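Local coordinates for ribonuclease VapC (PDB 7BY3), which probably acts as the RNA-cleaving, magnesium-dependent toxin of a toxin-antitoxin system, as a member of the PIN-domain VapC family, at residues Q82-K87 with A113-V118; L88-I93 with T109-G114. All blocks are in the same frame, centred on the assembly; numbering follows the deposited sequence.

Interaction 1: residues Q82-K87 with A113-V118; sequences QEYKLK and AGIPGV
The phenol oxygen OH of Tyr84 reaches across to Pro116 and lies 3.6 Å from its ring carbon CD, a van der Waals touch rather than a polar bond. Most of the contact is made by the flat of the same ring against Ile115. CG1 of Ile115 sits 3.8 Å from the centroid of the Tyr84 ring and 14° off its normal, a clear CH-pi contact over one face. The isoleucine continues toward the root of the tyrosine, its CD1 coming 3.7 Å from CG of Tyr84. The first torsion of Tyr84 (chi1 -66°) sets CG opposite the carbonyl carbon, which turns one face of the ring to Ile115. Leu86 adds a looser, deeper touch, CD1 to Ile115 CD1 at 4.3 Å. Ile115 and Leu86 are buried, whereas Tyr84 and Pro116 lie nearer the surface. The contact belongs to the PIN domain and flanks its predicted magnesium site, the side chains of Leu86 and Asp90 being about 4 Å apart at their nearest atoms. It fastens the turn after helix 71-83 to the loop between helix 109-112 and strand 118-119. Leu94 of helix 88-99 touches both Leu86 and Ile115, and backbone hydrogen bonds join Gly117 to Leu104 of strand 103-105.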
loop_
_atom_site.group_PDB
_atom_site.type_symbol
_atom_site.label_atom_id
_atom_site.label_comp_id
_atom_site.label_asym_id
_atom_site.label_seq_id
_atom_site.Cartn_x
_atom_site.Cartn_y
_atom_site.Cartn_z
ATOM N N GLN B 82 -7.577 -4.881 14.294
ATOM C CA GLN B 82 -8.453 -5.539 15.255
ATOM C C GLN B 82 -8.217 -5.075 16.690
ATOM O O GLN B 82 -9.171 -4.880 17.445
ATOM C CB GLN B 82 -8.291 -7.054 15.178
ATOM C CG GLN B 82 -9.285 -7.807 16.050
ATOM C CD GLN B 82 -10.720 -7.632 15.588
ATOM O OE1 GLN B 82 -11.394 -6.670 15.959
ATOM N NE2 GLN B 82 -11.195 -8.567 14.773
ATOM N N GLU B 83 -6.952 -4.916 17.069
ATOM C CA GLU B 83 -6.620 -4.516 18.431
ATOM C C GLU B 83 -7.245 -3.165 18.770
ATOM O O GLU B 83 -7.877 -3.010 19.813
ATOM C CB GLU B 83 -5.102 -4.460 18.632
ATOM C CG GLU B 83 -4.675 -4.477 20.098
ATOM C CD GLU B 83 -3.213 -4.117 20.302
ATOM O OE1 GLU B 83 -2.527 -3.809 19.305
ATOM O OE2 GLU B 83 -2.748 -4.153 21.462
ATOM N N TYR B 84 -7.045 -2.187 17.893
ATOM C CA TYR B 84 -7.554 -0.836 18.118
ATOM C C TYR B 84 -8.842 -0.461 17.375
ATOM O O TYR B 84 -9.282 0.686 17.456
ATOM C CB TYR B 84 -6.451 0.167 17.799
ATOM C CG TYR B 84 -5.303 0.035 18.766
ATOM C CD1 TYR B 84 -5.504 0.222 20.127
ATOM C CD2 TYR B 84 -4.030 -0.303 18.331
ATOM C CE1 TYR B 84 -4.470 0.091 21.025
ATOM C CE2 TYR B 84 -2.986 -0.435 19.225
ATOM C CZ TYR B 84 -3.213 -0.235 20.571
ATOM O OH TYR B 84 -2.182 -0.363 21.471
ATOM N N LYS B 85 -9.429 -1.414 16.653
ATOM C CA LYS B 85 -10.648 -1.167 15.878
ATOM C C LYS B 85 -10.446 -0.005 14.917
ATOM O O LYS B 85 -11.216 0.953 14.905
ATOM C CB LYS B 85 -11.839 -0.894 16.794
ATOM C CG LYS B 85 -12.073 -1.982 17.814
ATOM C CD LYS B 85 -13.512 -2.003 18.277
ATOM C CE LYS B 85 -13.637 -2.789 19.563
ATOM N NZ LYS B 85 -14.718 -3.802 19.486
ATOM N N LEU B 86 -9.409 -0.113 14.100
ATOM C CA LEU B 86 -8.979 0.983 13.248
ATOM C C LEU B 86 -9.429 0.781 11.818
ATOM O O LEU B 86 -9.682 -0.337 11.390
ATOM C CB LEU B 86 -7.459 1.143 13.284
ATOM C CG LEU B 86 -6.843 1.800 14.510
ATOM C CD1 LEU B 86 -5.354 1.550 14.495
ATOM C CD2 LEU B 86 -7.140 3.289 14.503
ATOM N N LYS B 87 -9.612 1.886 11.111
ATOM C CA LYS B 87 -9.777 1.844 9.668
ATOM C C LYS B 87 -8.469 1.357 9.046
ATOM O O LYS B 87 -7.403 1.665 9.568
ATOM C CB LYS B 87 -10.150 3.223 9.148
ATOM C CG LYS B 87 -11.363 3.815 9.821
ATOM C CD LYS B 87 -11.870 5.080 9.124
ATOM C CE LYS B 87 -12.821 5.906 9.964
ATOM N NZ LYS B 87 -12.212 6.544 11.183
ATOM N N ALA B 113 -6.516 7.936 20.265
ATOM C CA ALA B 113 -6.276 8.163 21.690
ATOM C C ALA B 113 -6.142 6.841 22.445
ATOM O O ALA B 113 -6.914 5.912 22.229
ATOM C CB ALA B 113 -7.385 9.008 22.292
ATOM N N GLY B 114 -5.156 6.765 23.333
ATOM C CA GLY B 114 -4.902 5.549 24.083
ATOM C C GLY B 114 -3.893 4.654 23.392
ATOM O O GLY B 114 -3.481 3.629 23.933
ATOM N N ILE B 115 -3.495 5.048 22.187
ATOM C CA ILE B 115 -2.507 4.299 21.420
ATOM C C ILE B 115 -1.113 4.878 21.631
ATOM O O ILE B 115 -0.871 6.046 21.329
ATOM C CB ILE B 115 -2.841 4.300 19.917
ATOM C CG1 ILE B 115 -4.222 3.683 19.679
ATOM C CG2 ILE B 115 -1.773 3.553 19.134
ATOM C CD1 ILE B 115 -4.646 3.659 18.227
ATOM N N PRO B 116 -0.191 4.057 22.156
ATOM C CA PRO B 116 1.182 4.484 22.441
ATOM C C PRO B 116 1.930 4.930 21.190
ATOM O O PRO B 116 1.661 4.432 20.099
ATOM C CB PRO B 116 1.824 3.228 23.039
ATOM C CG PRO B 116 0.993 2.098 22.537
ATOM C CD PRO B 116 -0.401 2.635 22.479
ATOM N N GLY B 117 2.857 5.868 21.354
ATOM C CA GLY B 117 3.677 6.330 20.250
ATOM C C GLY B 117 2.954 7.245 19.282
ATOM O O GLY B 117 3.406 7.444 18.157
ATOM N N VAL B 118 1.835 7.810 19.720
ATOM C CA VAL B 118 1.067 8.737 18.893
ATOM C C VAL B 118 0.935 10.101 19.577
ATOM O O VAL B 118 0.611 10.175 20.760
ATOM C CB VAL B 118 -0.342 8.189 18.586
ATOM C CG1 VAL B 118 -1.088 9.128 17.655
ATOM C CG2 VAL B 118 -0.257 6.793 17.987
#

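Interaction 2: residues L88-I93 with T109-G114; sequences LPDAII and TKDFAG
Asp90 meets the edge of Phe112 on the buried side of this contact. The backbone O of Asp90 lies near the plane of the ring, 3.8 Å from CZ, while OD1 of the same residue approaches CE2 of Phe112 at 4.0 Å from off that plane; ring and carboxylate planes stand 67° apart. CG of Asp90 lies opposite its carbonyl carbon (chi1 -85°), which swings the carboxylate out to Asp111 and the Phe112 rim. The CB of Phe112 leaves alongside helix 88-99 rather than at it, and the ring then brings CE2 and CZ up to Asp90; Leu104 and Thr106 pack against it as well. This is the acidic pocket of a PIN domain: Asp90, on the first turn of helix 88-99, is predicted to bind magnesium together with Asp9, and the Phe112 side chain comes within about 5 Å of that of Asp9. The more open side is formed by Asp111, which is partly exposed. Its OD2 stands 3.2 Å from OD2 of Asp90, two acceptors with their carboxylate planes turned 60° apart, and nothing bonds them directly. Lys87 and a basic side chain from a chain of another protein, probably the antitoxin, probably offset the repulsion between them. Asp111 OD2 forms a salt bridge with NZ of Lys87 and accepts a hydrogen bond from ND2 of Asn108. The foreign basic group is salt-bridged to OD1 of Asp90, occupying a carboxylate oxygen of a predicted magnesium ligand.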
loop_
_atom_site.group_PDB
_atom_site.type_symbol
_atom_site.label_atom_id
_atom_site.label_comp_id
_atom_site.label_asym_id
_atom_site.label_seq_id
_atom_site.Cartn_x
_atom_site.Cartn_y
_atom_site.Cartn_z
ATOM N N LEU B 88 -8.543 0.584 7.961
ATOM C CA LEU B 88 -7.343 -0.039 7.373
ATOM C C LEU B 88 -6.196 0.928 7.024
ATOM O O LEU B 88 -5.043 0.636 7.338
ATOM C CB LEU B 88 -7.702 -0.848 6.115
ATOM C CG LEU B 88 -6.509 -1.537 5.427
ATOM C CD1 LEU B 88 -5.787 -2.483 6.378
ATOM C CD2 LEU B 88 -6.893 -2.270 4.142
ATOM N N PRO B 89 -6.491 2.073 6.379
ATOM C CA PRO B 89 -5.386 3.000 6.107
ATOM C C PRO B 89 -4.809 3.597 7.383
ATOM O O PRO B 89 -3.617 3.888 7.428
ATOM C CB PRO B 89 -6.037 4.080 5.241
ATOM C CG PRO B 89 -7.446 4.039 5.608
ATOM C CD PRO B 89 -7.769 2.607 5.881
ATOM N N ASP B 90 -5.650 3.780 8.398
ATOM C CA ASP B 90 -5.186 4.209 9.713
ATOM C C ASP B 90 -4.218 3.178 10.279
ATOM O O ASP B 90 -3.170 3.526 10.822
ATOM C CB ASP B 90 -6.364 4.406 10.675
ATOM C CG ASP B 90 -7.004 5.777 10.553
ATOM O OD1 ASP B 90 -6.347 6.702 10.031
ATOM O OD2 ASP B 90 -8.166 5.929 10.986
ATOM N N ALA B 91 -4.581 1.907 10.143
ATOM C CA ALA B 91 -3.778 0.805 10.661
ATOM C C ALA B 91 -2.430 0.708 9.955
ATOM O O ALA B 91 -1.416 0.407 10.580
ATOM C CB ALA B 91 -4.538 -0.507 10.527
ATOM N N ILE B 92 -2.426 0.969 8.653
ATOM C CA ILE B 92 -1.211 0.873 7.853
ATOM C C ILE B 92 -0.220 1.977 8.220
ATOM O O ILE B 92 0.983 1.736 8.326
ATOM C CB ILE B 92 -1.531 0.932 6.344
ATOM C CG1 ILE B 92 -2.344 -0.297 5.932
ATOM C CG2 ILE B 92 -0.257 1.007 5.522
ATOM C CD1 ILE B 92 -2.903 -0.226 4.532
ATOM N N ILE B 93 -0.734 3.184 8.431
ATOM C CA ILE B 93 0.105 4.313 8.812
ATOM C C ILE B 93 0.660 4.116 10.224
ATOM O O ILE B 93 1.811 4.454 10.502
ATOM C CB ILE B 93 -0.677 5.641 8.714
ATOM C CG1 ILE B 93 -0.852 6.032 7.246
ATOM C CG2 ILE B 93 0.043 6.757 9.448
ATOM C CD1 ILE B 93 -1.754 7.219 7.027
ATOM N N THR B 109 -7.733 12.318 17.152
ATOM C CA THR B 109 -7.826 11.847 18.529
ATOM C C THR B 109 -8.865 10.752 18.680
ATOM O O THR B 109 -8.702 9.825 19.470
ATOM C CB THR B 109 -8.158 12.998 19.489
ATOM O OG1 THR B 109 -9.432 13.555 19.148
ATOM C CG2 THR B 109 -7.099 14.081 19.397
ATOM N N LYS B 110 -9.946 10.895 17.920
ATOM C CA LYS B 110 -11.086 9.990 17.983
ATOM C C LYS B 110 -10.650 8.544 17.796
ATOM O O LYS B 110 -11.034 7.662 18.563
ATOM C CB LYS B 110 -12.119 10.379 16.923
ATOM C CG LYS B 110 -13.427 9.620 17.004
ATOM C CD LYS B 110 -14.434 10.180 16.013
ATOM C CE LYS B 110 -15.568 9.203 15.763
ATOM N NZ LYS B 110 -15.136 7.792 15.960
ATOM N N ASP B 111 -9.847 8.311 16.765
ATOM C CA ASP B 111 -9.327 6.982 16.480
ATOM C C ASP B 111 -8.085 6.601 17.297
ATOM O O ASP B 111 -7.951 5.456 17.722
ATOM C CB ASP B 111 -9.013 6.856 14.986
ATOM C CG ASP B 111 -10.257 6.963 14.117
ATOM O OD1 ASP B 111 -11.343 6.546 14.573
ATOM O OD2 ASP B 111 -10.146 7.459 12.976
ATOM N N PHE B 112 -7.170 7.547 17.493
ATOM C CA PHE B 112 -5.840 7.213 18.012
ATOM C C PHE B 112 -5.557 7.425 19.504
ATOM O O PHE B 112 -4.455 7.121 19.961
ATOM C CB PHE B 112 -4.789 7.977 17.209
ATOM C CG PHE B 112 -4.427 7.312 15.918
ATOM C CD1 PHE B 112 -3.651 6.166 15.916
ATOM C CD2 PHE B 112 -4.864 7.822 14.709
ATOM C CE1 PHE B 112 -3.315 5.542 14.737
ATOM C CE2 PHE B 112 -4.529 7.203 13.521
ATOM C CZ PHE B 112 -3.754 6.061 13.537
ATOM N N ALA B 113 -6.516 7.936 20.265
ATOM C CA ALA B 113 -6.276 8.163 21.690
ATOM C C ALA B 113 -6.142 6.841 22.445
ATOM O O ALA B 113 -6.914 5.912 22.229
ATOM C CB ALA B 113 -7.385 9.008 22.292
ATOM N N GLY B 114 -5.156 6.765 23.333
ATOM C CA GLY B 114 -4.902 5.549 24.083
ATOM C C GLY B 114 -3.893 4.654 23.392
ATOM O O GLY B 114 -3.481 3.629 23.933
#

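In the fold
From the N terminus the chain runs through strand 6-8 and the helices before residue 71 to helix 71-83. It leaves that helix through residues 82-87 and enters helix 88-99 at once, so the first segments of the two interactions are consecutive. After strand 103-105 the chain returns: helix 109-112 meets 88-93 and closes the shorter loop of interaction 2, with 15 residues between the segments. The loop beyond it then comes back to 82-87, closing the longer one of interaction 1, with 25. The shorter loop sits wholly inside the longer, and the two contacts share Ala113 and Gly114. Val118 packs on Phe112, joining them. Jointly they tie the junction of two successive helices to the segment leading into strand 118-119.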